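Local coordinates for protein MGS-M5 (Unidentified, PDB 4Q3N) that probably catalyses the NAD-dependent interconversion of L-lactate and pyruvate, as a tetrameric lactate dehydrogenase from a deep-sea metagenome, at residues N3-T11 with V28-I36; A97-M108 with L126-L136. One frame throughout, in Å; residues are numbered along the deposited sequence. Where two conformers were deposited one is given.

Contact 1: residues N3-T11 with V28-I36; sequences NSKVVVVGT and VEELVLLDI. With ACT (acetate ion), chain G.
K5-V9 and E30-L34 run side by side as parallel strands, their axes 4.7 Å apart and inclined by 17°. Five backbone hydrogen bonds zip them together, from V6 N to E30 O as far as G10 N to L34 O. At the opening end E30 N adds a bond to S4 O, and S4 OG accepts from E29 N at 2.9 Å, nearly straight (172°), while donating to an acetate that R57 also holds. The beta-branched valines V6 to V9 and V32 suit these extended backbones. On one face V7 CG2 lies alongside V32 CB, V7 CG1 meets L34 CD1 at 3.9 Å, and the extended K5 chain passes V32 CG2 with its CE on the way to a salt bridge with D71. The opposite face carries V8 CB against L33 CD2 at 4.0 Å, and V6 and V8 touch Y18 of helix 13-25, which links the two strands: this is the first beta-alpha-beta unit of a Rossmann fold. G10, a glycine because its backbone angles would jam a side chain against the preceding carbonyl O, opens what is probably the dinucleotide-binding glycine motif, and an acidic residue placed like D35 commonly binds the adenosine ribose in NAD-dependent relatives. D35 OD2 takes two bonds from T11: its anti lone pair receives T11 N at 2.8 Å, whereas T11 OG1 donates at 2.9 Å from above the carboxylate plane. D35 OD1 accepts from D37 N, engaging both oxygens. With chi1 at 56°, T11 holds OG1 between its backbone N and carbonyl carbon, while its CG2 packs on L33 CB.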
ATOM      1  N   ASN A   3      -7.110 -13.547  13.251  1.00 47.44           N
ATOM      2  CA  ASN A   3      -8.489 -13.157  13.119  1.00 45.27           C
ATOM      3  C   ASN A   3      -8.444 -12.046  12.104  1.00 40.94           C
ATOM      4  O   ASN A   3      -7.368 -11.459  11.955  1.00 42.20           O
ATOM      5  CB  ASN A   3      -9.056 -12.704  14.468  1.00 47.39           C
ATOM      6  CG  ASN A   3     -10.515 -12.441  14.396  1.00 46.20           C
ATOM      7  OD1 ASN A   3     -10.919 -11.411  13.904  1.00 42.17           O
ATOM      8  ND2 ASN A   3     -11.324 -13.389  14.849  1.00 52.18           N
ATOM      9  N   SER A   4      -9.517 -11.778  11.342  1.00 36.44           N
ATOM     10  CA  SER A   4      -9.534 -10.511  10.591  1.00 30.26           C
ATOM     11  C   SER A   4     -10.930  -9.886  10.540  1.00 27.81           C
ATOM     12  O   SER A   4     -11.397  -9.470   9.499  1.00 24.74           O
ATOM     13  CB  SER A   4      -8.960 -10.653   9.153  1.00 31.56           C
ATOM     14  OG  SER A   4      -8.586  -9.340   8.578  1.00 27.51           O
ATOM     15  N   LYS A   5     -11.539  -9.746  11.716  1.00 25.47           N
ATOM     16  CA  LYS A   5     -12.880  -9.162  11.823  1.00 24.42           C
ATOM     17  C   LYS A   5     -12.978  -8.132  12.925  1.00 22.85           C
ATOM     18  O   LYS A   5     -12.619  -8.415  14.082  1.00 23.78           O
ATOM     19  CB  LYS A   5     -13.896 -10.277  12.115  1.00 26.48           C
ATOM     20  CG  LYS A   5     -15.346  -9.777  12.123  1.00 26.97           C
ATOM     21  CD  LYS A   5     -16.176 -11.043  12.338  1.00 31.72           C
ATOM     22  CE  LYS A   5     -17.637 -10.684  12.581  1.00 32.57           C
ATOM     23  NZ  LYS A   5     -18.480 -11.946  12.733  1.00 35.74           N
ATOM     24  N   VAL A   6     -13.491  -6.965  12.572  1.00 23.96           N
ATOM     25  CA  VAL A   6     -13.689  -5.898  13.527  1.00 23.06           C
ATOM     26  C   VAL A   6     -15.171  -5.543  13.574  1.00 24.38           C
ATOM     27  O   VAL A   6     -15.827  -5.481  12.533  1.00 25.67           O
ATOM     28  CB  VAL A   6     -12.870  -4.647  13.145  1.00 21.89           C
ATOM     29  CG1 VAL A   6     -13.268  -3.453  14.048  1.00 21.22           C
ATOM     30  CG2 VAL A   6     -11.350  -4.951  13.240  1.00 20.29           C
ATOM     31  N   VAL A   7     -15.702  -5.331  14.784  1.00 23.79           N
ATOM     32  CA  VAL A   7     -17.054  -4.812  14.918  1.00 21.81           C
ATOM     33  C   VAL A   7     -16.947  -3.357  15.432  1.00 23.54           C
ATOM     34  O   VAL A   7     -16.164  -3.070  16.360  1.00 25.25           O
ATOM     35  CB  VAL A   7     -17.905  -5.690  15.913  1.00 21.87           C
ATOM     36  CG1 VAL A   7     -19.298  -5.017  16.162  1.00 21.21           C
ATOM     37  CG2 VAL A   7     -18.021  -7.129  15.390  1.00 23.19           C
ATOM     38  N   VAL A   8     -17.674  -2.445  14.791  1.00 21.18           N
ATOM     39  CA  VAL A   8     -17.745  -1.057  15.224  1.00 23.16           C
ATOM     40  C   VAL A   8     -19.120  -0.785  15.911  1.00 23.59           C
ATOM     41  O   VAL A   8     -20.170  -0.957  15.292  1.00 25.15           O
ATOM     42  CB  VAL A   8     -17.558  -0.080  14.048  1.00 23.39           C
ATOM     43  CG1 VAL A   8     -17.684   1.415  14.571  1.00 25.91           C
ATOM     44  CG2 VAL A   8     -16.188  -0.329  13.374  1.00 24.32           C
ATOM     45  N   VAL A   9     -19.119  -0.385  17.179  1.00 22.49           N
ATOM     46  CA  VAL A   9     -20.401  -0.123  17.863  1.00 22.73           C
ATOM     47  C   VAL A   9     -20.587   1.403  17.914  1.00 25.83           C
ATOM     48  O   VAL A   9     -19.827   2.106  18.591  1.00 26.15           O
ATOM     49  CB  VAL A   9     -20.453  -0.715  19.312  1.00 25.51           C
ATOM     50  CG1 VAL A   9     -21.846  -0.357  20.003  1.00 27.72           C
ATOM     51  CG2 VAL A   9     -20.159  -2.187  19.286  1.00 26.77           C
ATOM     52  N   GLY A  10     -21.599   1.894  17.211  1.00 25.40           N
ATOM     53  CA  GLY A  10     -21.952   3.322  17.200  1.00 26.97           C
ATOM     54  C   GLY A  10     -21.500   3.827  15.856  1.00 27.86           C
ATOM     55  O   GLY A  10     -20.301   3.828  15.567  1.00 27.88           O
ATOM     56  N   THR A  11     -22.418   4.212  14.986  1.00 27.63           N
ATOM     57  CA  THR A  11     -21.940   4.657  13.678  1.00 27.18           C
ATOM     58  C   THR A  11     -22.071   6.201  13.546  1.00 26.95           C
ATOM     59  O   THR A  11     -22.614   6.694  12.580  1.00 29.11           O
ATOM     60  CB  THR A  11     -22.709   3.932  12.525  1.00 32.11           C
ATOM     61  OG1 THR A  11     -24.108   4.146  12.679  1.00 33.60           O
ATOM     62  CG2 THR A  11     -22.465   2.432  12.513  1.00 29.90           C
ATOM     63  N   VAL A  28      -8.356  -4.586   7.489  1.00 20.80           N
ATOM     64  CA  VAL A  28      -8.814  -5.953   7.791  1.00 21.93           C
ATOM     65  C   VAL A  28      -9.732  -6.400   6.668  1.00 21.74           C
ATOM     66  O   VAL A  28     -10.155  -5.569   5.875  1.00 23.28           O
ATOM     67  CB  VAL A  28      -9.594  -6.031   9.150  1.00 21.92           C
ATOM     68  CG1 VAL A  28      -8.713  -5.607  10.306  1.00 21.80           C
ATOM     69  CG2 VAL A  28     -10.884  -5.135   9.081  1.00 23.11           C
ATOM     70  N   GLU A  29     -10.059  -7.692   6.656  1.00 22.36           N
ATOM     71  CA  GLU A  29     -10.992  -8.265   5.707  1.00 23.41           C
ATOM     72  C   GLU A  29     -12.485  -7.942   6.026  1.00 26.33           C
ATOM     73  O   GLU A  29     -13.271  -7.651   5.121  1.00 25.39           O
ATOM     74  CB  GLU A  29     -10.841  -9.779   5.691  1.00 25.00           C
ATOM     75  CG  GLU A  29     -11.785 -10.449   4.661  1.00 26.95           C
ATOM     76  CD  GLU A  29     -11.623 -11.956   4.573  1.00 31.13           C
ATOM     77  OE1 GLU A  29     -10.495 -12.475   4.839  1.00 32.39           O
ATOM     78  OE2 GLU A  29     -12.613 -12.634   4.195  1.00 31.33           O
ATOM     79  N   GLU A  30     -12.883  -8.068   7.304  1.00 25.54           N
ATOM     80  CA  GLU A  30     -14.330  -8.085   7.640  1.00 27.58           C
ATOM     81  C   GLU A  30     -14.696  -7.008   8.639  1.00 25.33           C
ATOM     82  O   GLU A  30     -14.050  -6.889   9.672  1.00 23.70           O
ATOM     83  CB  GLU A  30     -14.731  -9.437   8.249  1.00 33.13           C
ATOM     84  CG  GLU A  30     -14.405 -10.655   7.478  1.00 41.77           C
ATOM     85  CD  GLU A  30     -14.985 -11.884   8.190  1.00 49.47           C
ATOM     86  OE1 GLU A  30     -14.207 -12.578   8.885  1.00 50.70           O
ATOM     87  OE2 GLU A  30     -16.223 -12.089   8.116  1.00 56.18           O
ATOM     88  N   LEU A  31     -15.771  -6.284   8.354  1.00 23.22           N
ATOM     89  CA  LEU A  31     -16.217  -5.175   9.175  0.50 22.03           C
ATOM     90  C   LEU A  31     -17.710  -5.352   9.457  1.00 22.90           C
ATOM     91  O   LEU A  31     -18.466  -5.630   8.519  1.00 23.55           O
ATOM     92  CB  LEU A  31     -15.959  -3.883   8.415  0.50 21.35           C
ATOM     93  CG  LEU A  31     -16.226  -2.517   8.980  0.50 20.74           C
ATOM     94  CD1 LEU A  31     -15.407  -2.404  10.237  0.50 20.77           C
ATOM     95  CD2 LEU A  31     -15.855  -1.441   7.940  0.50 19.95           C
ATOM     96  N   VAL A  32     -18.128  -5.193  10.712  1.00 22.44           N
ATOM     97  CA  VAL A  32     -19.559  -5.249  11.023  1.00 23.59           C
ATOM     98  C   VAL A  32     -19.899  -3.960  11.762  1.00 24.40           C
ATOM     99  O   VAL A  32     -19.182  -3.573  12.688  1.00 23.43           O
ATOM    100  CB  VAL A  32     -19.931  -6.453  11.869  1.00 26.35           C
ATOM    101  CG1 VAL A  32     -21.447  -6.433  12.178  1.00 27.18           C
ATOM    102  CG2 VAL A  32     -19.534  -7.804  11.162  1.00 24.55           C
ATOM    103  N   LEU A  33     -20.960  -3.289  11.325  1.00 22.33           N
ATOM    104  CA  LEU A  33     -21.376  -2.021  11.900  1.00 22.43           C
ATOM    105  C   LEU A  33     -22.620  -2.232  12.757  1.00 24.78           C
ATOM    106  O   LEU A  33     -23.619  -2.820  12.281  1.00 24.26           O
ATOM    107  CB  LEU A  33     -21.694  -1.002  10.795  1.00 22.73           C
ATOM    108  CG  LEU A  33     -20.554  -0.824   9.763  1.00 22.19           C
ATOM    109  CD1 LEU A  33     -21.033   0.189   8.726  1.00 20.77           C
ATOM    110  CD2 LEU A  33     -19.237  -0.315  10.416  1.00 23.49           C
ATOM    111  N   LEU A  34     -22.562  -1.778  14.008  1.00 25.08           N
ATOM    112  CA  LEU A  34     -23.706  -1.877  14.930  1.00 27.04           C
ATOM    113  C   LEU A  34     -24.157  -0.490  15.346  1.00 28.28           C
ATOM    114  O   LEU A  34     -23.335   0.358  15.667  1.00 27.26           O
ATOM    115  CB  LEU A  34     -23.339  -2.662  16.193  1.00 30.32           C
ATOM    116  CG  LEU A  34     -23.654  -4.151  16.259  1.00 34.14           C
ATOM    117  CD1 LEU A  34     -23.008  -4.851  15.074  1.00 34.59           C
ATOM    118  CD2 LEU A  34     -23.148  -4.744  17.607  1.00 34.57           C
ATOM    119  N   ASP A  35     -25.451  -0.266  15.380  1.00 27.65           N
ATOM    120  CA  ASP A  35     -25.950   1.001  15.870  1.00 29.64           C
ATOM    121  C   ASP A  35     -27.332   0.766  16.416  1.00 30.40           C
ATOM    122  O   ASP A  35     -28.061  -0.074  15.897  1.00 29.20           O
ATOM    123  CB  ASP A  35     -25.998   2.051  14.754  1.00 30.84           C
ATOM    124  CG  ASP A  35     -26.149   3.457  15.293  1.00 34.50           C
ATOM    125  OD1 ASP A  35     -27.288   3.862  15.590  1.00 35.94           O
ATOM    126  OD2 ASP A  35     -25.148   4.161  15.432  1.00 35.04           O
ATOM    127  N   ILE A  36     -27.711   1.498  17.450  1.00 33.47           N
ATOM    128  CA  ILE A  36     -29.078   1.354  17.964  1.00 37.59           C
ATOM    129  C   ILE A  36     -30.075   1.708  16.853  1.00 36.72           C
ATOM    130  O   ILE A  36     -31.193   1.225  16.827  1.00 36.21           O
ATOM    131  CB  ILE A  36     -29.279   2.219  19.221  1.00 42.71           C
ATOM    132  CG1 ILE A  36     -30.713   2.095  19.705  1.00 50.99           C
ATOM    133  CG2 ILE A  36     -28.910   3.652  18.952  1.00 42.52           C
ATOM    134  CD1 ILE A  36     -31.154   0.632  19.939  1.00 57.00           C
TER
HETATM  135  C   ACT G 406      -4.600  -8.481   8.117  1.00 53.88           C
HETATM  136  O   ACT G 406      -4.199  -7.995   7.024  1.00 52.95           O
HETATM  137  OXT ACT G 406      -5.683  -9.127   8.113  1.00 52.92           O
HETATM  138  CH3 ACT G 406      -3.805  -8.283   9.370  1.00 53.41           C

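Contact 2: residues A97-M108 with L126-L136; sequences AEIIKTVVKNIM and LAYVAWKESGL
E133, I100 and M108 bury the most surface where helices 97-108 and 126-134 pack, their axes 8.9 Å apart and crossing at -39°. E133 bends at chi2 (-68°), laying its carboxylate across the aliphatic chain of K101, whose CG lies 3.6 Å from E133 CD. K105 NZ grips the same residue twice: it forms a salt bridge with E133 OE1 at 3.1 Å and donates in the carbonyl plane to E133 O at 2.8 Å, a backbone acceptor near the helix end. E133 OE2 is hydrogen-bonded to Y314. A glutamine here would probably leave K105 without its charged mate, with the backbone O as its remaining hold on this residue. Deeper in, I100 sets CG1 against L126 CD2 and CG2 against A130 CB, both at 3.8 Å; the small alanine lets the helices come close. M108, flexible and bent at chi2 and chi3, brings CE to 3.7 Å from L136 CD2, beyond the turn at G135. Below these side chains lies the parallel Rossmann sheet: I100 and V104 rest on I77 of strand 74-77, A130 on V118 of strand 115-118, and S134 and L136 on V141 of strand 141-143.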
ATOM      1  N   ALA A  97     -21.327   6.011  31.433  1.00 37.93           N
ATOM      2  CA  ALA A  97     -20.937   4.739  32.029  1.00 35.82           C
ATOM      3  C   ALA A  97     -22.022   3.656  31.873  1.00 36.11           C
ATOM      4  O   ALA A  97     -21.706   2.494  31.645  1.00 34.04           O
ATOM      5  CB  ALA A  97     -20.616   4.940  33.470  1.00 37.59           C
ATOM      6  N   GLU A  98     -23.304   4.028  32.007  1.00 37.99           N
ATOM      7  CA  GLU A  98     -24.373   3.043  31.869  1.00 42.07           C
ATOM      8  C   GLU A  98     -24.508   2.575  30.422  1.00 37.43           C
ATOM      9  O   GLU A  98     -24.803   1.401  30.162  1.00 34.84           O
ATOM     10  CB  GLU A  98     -25.721   3.595  32.386  1.00 52.61           C
ATOM     11  CG  GLU A  98     -25.840   3.468  33.880  1.00 62.98           C
ATOM     12  CD  GLU A  98     -25.914   2.025  34.340  1.00 71.93           C
ATOM     13  OE1 GLU A  98     -26.524   1.211  33.618  1.00 74.05           O
ATOM     14  OE2 GLU A  98     -25.356   1.703  35.417  1.00 82.22           O
ATOM     15  N   ILE A  99     -24.249   3.475  29.479  1.00 34.61           N
ATOM     16  CA  ILE A  99     -24.277   3.065  28.085  1.00 34.71           C
ATOM     17  C   ILE A  99     -23.167   2.032  27.807  1.00 34.71           C
ATOM     18  O   ILE A  99     -23.421   0.986  27.215  1.00 35.34           O
ATOM     19  CB  ILE A  99     -24.152   4.278  27.159  1.00 35.46           C
ATOM     20  CG1 ILE A  99     -25.488   5.049  27.177  1.00 40.58           C
ATOM     21  CG2 ILE A  99     -23.793   3.844  25.718  1.00 34.42           C
ATOM     22  CD1 ILE A  99     -25.344   6.366  26.492  1.00 42.10           C
ATOM     23  N   ILE A 100     -21.949   2.335  28.244  1.00 32.25           N
ATOM     24  CA  ILE A 100     -20.808   1.432  28.054  1.00 31.00           C
ATOM     25  C   ILE A 100     -21.097   0.084  28.713  1.00 32.13           C
ATOM     26  O   ILE A 100     -20.876  -0.968  28.126  1.00 31.66           O
ATOM     27  CB  ILE A 100     -19.526   2.064  28.635  1.00 31.71           C
ATOM     28  CG1 ILE A 100     -19.197   3.347  27.862  1.00 32.95           C
ATOM     29  CG2 ILE A 100     -18.368   1.119  28.605  1.00 31.92           C
ATOM     30  CD1 ILE A 100     -18.854   3.116  26.373  1.00 31.86           C
ATOM     31  N   LYS A 101     -21.606   0.120  29.938  1.00 30.55           N
ATOM     32  CA  LYS A 101     -21.941  -1.103  30.634  1.00 31.80           C
ATOM     33  C   LYS A 101     -22.887  -1.933  29.791  1.00 32.54           C
ATOM     34  O   LYS A 101     -22.674  -3.095  29.584  1.00 32.72           O
ATOM     35  CB  LYS A 101     -22.590  -0.790  31.989  1.00 34.30           C
ATOM     36  CG  LYS A 101     -23.092  -2.017  32.711  1.00 35.83           C
ATOM     37  CD  LYS A 101     -23.624  -1.667  34.103  1.00 38.53           C
ATOM     38  CE  LYS A 101     -24.153  -2.899  34.795  1.00 40.46           C
ATOM     39  NZ  LYS A 101     -24.608  -2.524  36.182  1.00 42.32           N
ATOM     40  N   THR A 102     -23.971  -1.331  29.328  1.00 33.45           N
ATOM     41  CA  THR A 102     -24.934  -2.060  28.504  1.00 33.48           C
ATOM     42  C   THR A 102     -24.319  -2.607  27.211  1.00 32.20           C
ATOM     43  O   THR A 102     -24.570  -3.730  26.857  1.00 30.79           O
ATOM     44  CB  THR A 102     -26.106  -1.162  28.173  1.00 36.49           C
ATOM     45  OG1 THR A 102     -26.751  -0.843  29.406  1.00 38.72           O
ATOM     46  CG2 THR A 102     -27.113  -1.852  27.244  1.00 37.60           C
ATOM     47  N   VAL A 103     -23.529  -1.804  26.510  1.00 30.46           N
ATOM     48  CA  VAL A 103     -22.861  -2.282  25.304  1.00 29.36           C
ATOM     49  C   VAL A 103     -21.984  -3.491  25.620  1.00 30.83           C
ATOM     50  O   VAL A 103     -22.015  -4.510  24.944  1.00 32.76           O
ATOM     51  CB  VAL A 103     -22.003  -1.184  24.676  1.00 27.08           C
ATOM     52  CG1 VAL A 103     -21.055  -1.796  23.584  1.00 26.06           C
ATOM     53  CG2 VAL A 103     -22.911  -0.127  24.076  1.00 28.48           C
ATOM     54  N   VAL A 104     -21.193  -3.369  26.668  1.00 30.52           N
ATOM     55  CA  VAL A 104     -20.248  -4.398  26.989  1.00 29.16           C
ATOM     56  C   VAL A 104     -20.935  -5.698  27.412  1.00 31.03           C
ATOM     57  O   VAL A 104     -20.537  -6.777  26.954  1.00 29.82           O
ATOM     58  CB  VAL A 104     -19.289  -3.857  28.042  1.00 31.89           C
ATOM     59  CG1 VAL A 104     -18.555  -4.989  28.736  1.00 31.74           C
ATOM     60  CG2 VAL A 104     -18.334  -2.882  27.331  1.00 29.52           C
ATOM     61  N   LYS A 105     -22.015  -5.602  28.200  1.00 31.92           N
ATOM     62  CA  LYS A 105     -22.784  -6.801  28.554  1.00 35.04           C
ATOM     63  C   LYS A 105     -23.344  -7.483  27.310  1.00 32.39           C
ATOM     64  O   LYS A 105     -23.321  -8.700  27.198  1.00 32.27           O
ATOM     65  CB  LYS A 105     -23.953  -6.461  29.498  1.00 42.74           C
ATOM     66  CG  LYS A 105     -23.520  -5.942  30.880  1.00 50.55           C
ATOM     67  CD  LYS A 105     -22.298  -6.659  31.492  1.00 48.66           C
ATOM     68  CE  LYS A 105     -22.305  -6.535  33.016  1.00 48.88           C
ATOM     69  NZ  LYS A 105     -21.035  -6.932  33.676  1.00 48.78           N
ATOM     70  N   ASN A 106     -23.891  -6.693  26.391  1.00 32.43           N
ATOM     71  CA  ASN A 106     -24.413  -7.240  25.138  1.00 32.38           C
ATOM     72  C   ASN A 106     -23.292  -7.890  24.304  1.00 31.86           C
ATOM     73  O   ASN A 106     -23.499  -8.962  23.681  1.00 31.54           O
ATOM     74  CB  ASN A 106     -25.110  -6.132  24.332  1.00 34.45           C
ATOM     75  CG  ASN A 106     -26.496  -5.789  24.927  1.00 37.73           C
ATOM     76  OD1 ASN A 106     -27.138  -6.666  25.437  1.00 39.70           O
ATOM     77  ND2 ASN A 106     -26.913  -4.540  24.888  1.00 37.82           N
ATOM     78  N   ILE A 107     -22.117  -7.258  24.272  1.00 30.66           N
ATOM     79  CA  ILE A 107     -20.980  -7.863  23.546  1.00 28.99           C
ATOM     80  C   ILE A 107     -20.607  -9.202  24.182  1.00 32.47           C
ATOM     81  O   ILE A 107     -20.440 -10.213  23.483  1.00 32.73           O
ATOM     82  CB  ILE A 107     -19.736  -6.954  23.547  1.00 28.58           C
ATOM     83  CG1 ILE A 107     -19.972  -5.664  22.740  1.00 25.77           C
ATOM     84  CG2 ILE A 107     -18.483  -7.721  22.954  1.00 26.81           C
ATOM     85  CD1 ILE A 107     -18.905  -4.631  23.018  1.00 24.67           C
ATOM     86  N   MET A 108     -20.503  -9.224  25.522  1.00 33.97           N
ATOM     87  CA  MET A 108     -20.050 -10.448  26.184  1.00 34.80           C
ATOM     88  C   MET A 108     -21.067 -11.568  26.053  1.00 36.06           C
ATOM     89  O   MET A 108     -20.665 -12.728  25.993  1.00 36.48           O
ATOM     90  CB  MET A 108     -19.716 -10.205  27.663  1.00 35.36           C
ATOM     91  CG  MET A 108     -18.641  -9.116  27.864  1.00 34.73           C
ATOM     92  SD  MET A 108     -17.124  -9.363  26.864  1.00 35.69           S
ATOM     93  CE  MET A 108     -16.569 -10.895  27.610  1.00 38.12           C
ATOM     94  N   LEU A 126     -14.089   5.549  30.712  1.00 28.11           N
ATOM     95  CA  LEU A 126     -14.983   4.587  30.082  1.00 27.93           C
ATOM     96  C   LEU A 126     -14.257   3.289  29.729  1.00 28.24           C
ATOM     97  O   LEU A 126     -14.862   2.214  29.755  1.00 29.89           O
ATOM     98  CB  LEU A 126     -15.654   5.207  28.840  1.00 26.12           C
ATOM     99  CG  LEU A 126     -16.655   6.327  29.198  1.00 28.06           C
ATOM    100  CD1 LEU A 126     -17.291   6.861  27.930  1.00 28.55           C
ATOM    101  CD2 LEU A 126     -17.733   5.895  30.260  1.00 28.06           C
ATOM    102  N   ALA A 127     -12.956   3.379  29.479  1.00 25.30           N
ATOM    103  CA  ALA A 127     -12.152   2.161  29.301  1.00 25.70           C
ATOM    104  C   ALA A 127     -12.085   1.354  30.594  1.00 26.53           C
ATOM    105  O   ALA A 127     -12.184   0.095  30.597  1.00 27.55           O
ATOM    106  CB  ALA A 127     -10.712   2.519  28.792  1.00 27.03           C
ATOM    107  N   TYR A 128     -11.950   2.041  31.711  1.00 27.57           N
ATOM    108  CA  TYR A 128     -11.965   1.349  33.003  1.00 29.25           C
ATOM    109  C   TYR A 128     -13.336   0.682  33.202  1.00 30.57           C
ATOM    110  O   TYR A 128     -13.446  -0.470  33.681  1.00 30.13           O
ATOM    111  CB  TYR A 128     -11.662   2.342  34.153  1.00 31.55           C
ATOM    112  CG  TYR A 128     -11.521   1.714  35.530  1.00 33.69           C
ATOM    113  CD1 TYR A 128     -12.633   1.471  36.319  1.00 34.62           C
ATOM    114  CD2 TYR A 128     -10.268   1.377  36.035  1.00 34.30           C
ATOM    115  CE1 TYR A 128     -12.515   0.886  37.577  1.00 36.87           C
ATOM    116  CE2 TYR A 128     -10.132   0.812  37.283  1.00 36.23           C
ATOM    117  CZ  TYR A 128     -11.264   0.565  38.050  1.00 38.06           C
ATOM    118  OH  TYR A 128     -11.128   0.003  39.291  1.00 40.20           O
ATOM    119  N   VAL A 129     -14.389   1.429  32.879  1.00 28.67           N
ATOM    120  CA  VAL A 129     -15.739   0.901  33.044  1.00 30.28           C
ATOM    121  C   VAL A 129     -15.901  -0.344  32.178  1.00 29.62           C
ATOM    122  O   VAL A 129     -16.371  -1.376  32.647  1.00 29.33           O
ATOM    123  CB  VAL A 129     -16.807   1.941  32.702  1.00 29.33           C
ATOM    124  CG1 VAL A 129     -18.220   1.281  32.603  1.00 29.26           C
ATOM    125  CG2 VAL A 129     -16.799   3.040  33.813  1.00 31.23           C
ATOM    126  N   ALA A 130     -15.492  -0.246  30.920  1.00 26.46           N
ATOM    127  CA  ALA A 130     -15.613  -1.377  30.009  1.00 26.64           C
ATOM    128  C   ALA A 130     -14.794  -2.553  30.544  1.00 29.14           C
ATOM    129  O   ALA A 130     -15.229  -3.705  30.493  1.00 28.32           O
ATOM    130  CB  ALA A 130     -15.149  -0.985  28.601  1.00 24.13           C
ATOM    131  N   TRP A 131     -13.626  -2.257  31.096  1.00 28.99           N
ATOM    132  CA  TRP A 131     -12.789  -3.331  31.627  1.00 29.28           C
ATOM    133  C   TRP A 131     -13.530  -4.082  32.745  1.00 31.16           C
ATOM    134  O   TRP A 131     -13.687  -5.319  32.705  1.00 30.49           O
ATOM    135  CB  TRP A 131     -11.432  -2.788  32.121  1.00 29.77           C
ATOM    136  CG  TRP A 131     -10.706  -3.800  32.976  1.00 32.76           C
ATOM    137  CD1 TRP A 131     -10.419  -5.104  32.639  1.00 32.47           C
ATOM    138  CD2 TRP A 131     -10.195  -3.610  34.304  1.00 34.85           C
ATOM    139  NE1 TRP A 131      -9.763  -5.725  33.677  1.00 35.09           N
ATOM    140  CE2 TRP A 131      -9.630  -4.843  34.717  1.00 35.89           C
ATOM    141  CE3 TRP A 131     -10.158  -2.523  35.188  1.00 35.22           C
ATOM    142  CZ2 TRP A 131      -9.050  -5.021  35.984  1.00 37.51           C
ATOM    143  CZ3 TRP A 131      -9.580  -2.695  36.429  1.00 36.55           C
ATOM    144  CH2 TRP A 131      -9.030  -3.942  36.824  1.00 38.59           C
ATOM    145  N   LYS A 132     -14.022  -3.329  33.728  1.00 31.63           N
ATOM    146  CA  LYS A 132     -14.730  -3.919  34.854  0.50 34.48           C
ATOM    147  C   LYS A 132     -15.986  -4.661  34.426  1.00 35.14           C
ATOM    148  O   LYS A 132     -16.273  -5.716  34.936  1.00 36.31           O
ATOM    149  CB  LYS A 132     -15.096  -2.840  35.883  0.50 36.40           C
ATOM    150  CG  LYS A 132     -13.885  -2.213  36.532  0.50 37.27           C
ATOM    151  CD  LYS A 132     -13.001  -3.306  37.107  0.50 39.01           C
ATOM    152  CE  LYS A 132     -13.108  -3.376  38.605  0.50 42.15           C
ATOM    153  NZ  LYS A 132     -12.198  -2.382  39.224  0.50 44.12           N
ATOM    154  N   GLU A 133     -16.748  -4.110  33.492  1.00 33.66           N
ATOM    155  CA  GLU A 133     -18.027  -4.749  33.184  1.00 34.88           C
ATOM    156  C   GLU A 133     -17.815  -5.956  32.273  1.00 35.54           C
ATOM    157  O   GLU A 133     -18.681  -6.821  32.162  1.00 35.44           O
ATOM    158  CB  GLU A 133     -18.981  -3.753  32.540  1.00 33.39           C
ATOM    159  CG  GLU A 133     -19.321  -2.539  33.444  1.00 37.61           C
ATOM    160  CD  GLU A 133     -20.162  -2.951  34.662  1.00 40.27           C
ATOM    161  OE1 GLU A 133     -20.752  -4.048  34.629  1.00 40.41           O
ATOM    162  OE2 GLU A 133     -20.224  -2.193  35.645  1.00 40.49           O
ATOM    163  N   SER A 134     -16.665  -6.012  31.608  1.00 33.47           N
ATOM    164  CA  SER A 134     -16.451  -7.069  30.639  1.00 32.59           C
ATOM    165  C   SER A 134     -16.044  -8.371  31.296  1.00 34.35           C
ATOM    166  O   SER A 134     -16.330  -9.437  30.751  1.00 33.93           O
ATOM    167  CB  SER A 134     -15.386  -6.666  29.605  1.00 31.40           C
ATOM    168  OG  SER A 134     -14.093  -6.711  30.195  1.00 32.10           O
ATOM    169  N   GLY A 135     -15.364  -8.311  32.441  1.00 33.55           N
ATOM    170  CA  GLY A 135     -14.877  -9.545  33.058  1.00 35.00           C
ATOM    171  C   GLY A 135     -13.580 -10.012  32.397  1.00 35.59           C
ATOM    172  O   GLY A 135     -13.015 -11.040  32.763  1.00 37.18           O
ATOM    173  N   LEU A 136     -13.099  -9.261  31.415  1.00 33.74           N
ATOM    174  CA  LEU A 136     -11.900  -9.671  30.656  1.00 33.40           C
ATOM    175  C   LEU A 136     -10.642  -9.231  31.354  1.00 33.13           C
ATOM    176  O   LEU A 136     -10.670  -8.336  32.178  1.00 31.30           O
ATOM    177  CB  LEU A 136     -11.915  -9.060  29.236  1.00 32.46           C
ATOM    178  CG  LEU A 136     -13.047  -9.485  28.301  1.00 32.86           C
ATOM    179  CD1 LEU A 136     -13.051  -8.644  27.016  1.00 32.31           C
ATOM    180  CD2 LEU A 136     -12.858 -10.979  27.994  1.00 34.94           C
TER
HETATM  181  O   HOH W   1     -22.054  -2.122  37.386  1.00 50.49           O

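From the N terminus, strand 5-9 leads through helix 13-25 into strand 30-34, and contact 1 closes that short loop. The chain then adds strand 60-63 at the sheet edge and returns past strand 5-9 to strand 74-77, which begins the second half and leads into helix 89-109. Contact 2 closes its own loop, around strand 115-118, so the two follow in series without nesting or crossing. Contact 1 fixes neighbouring strands inside the six-stranded sheet; contact 2 joins two helices that cover the other half, over strands 74-77, 115-118 and 141-143. Their centres are about 17 Å apart, yet they touch where V9 CG1 meets V103 CG1 at 3.9 Å, tying strand to helix in one NAD-binding domain.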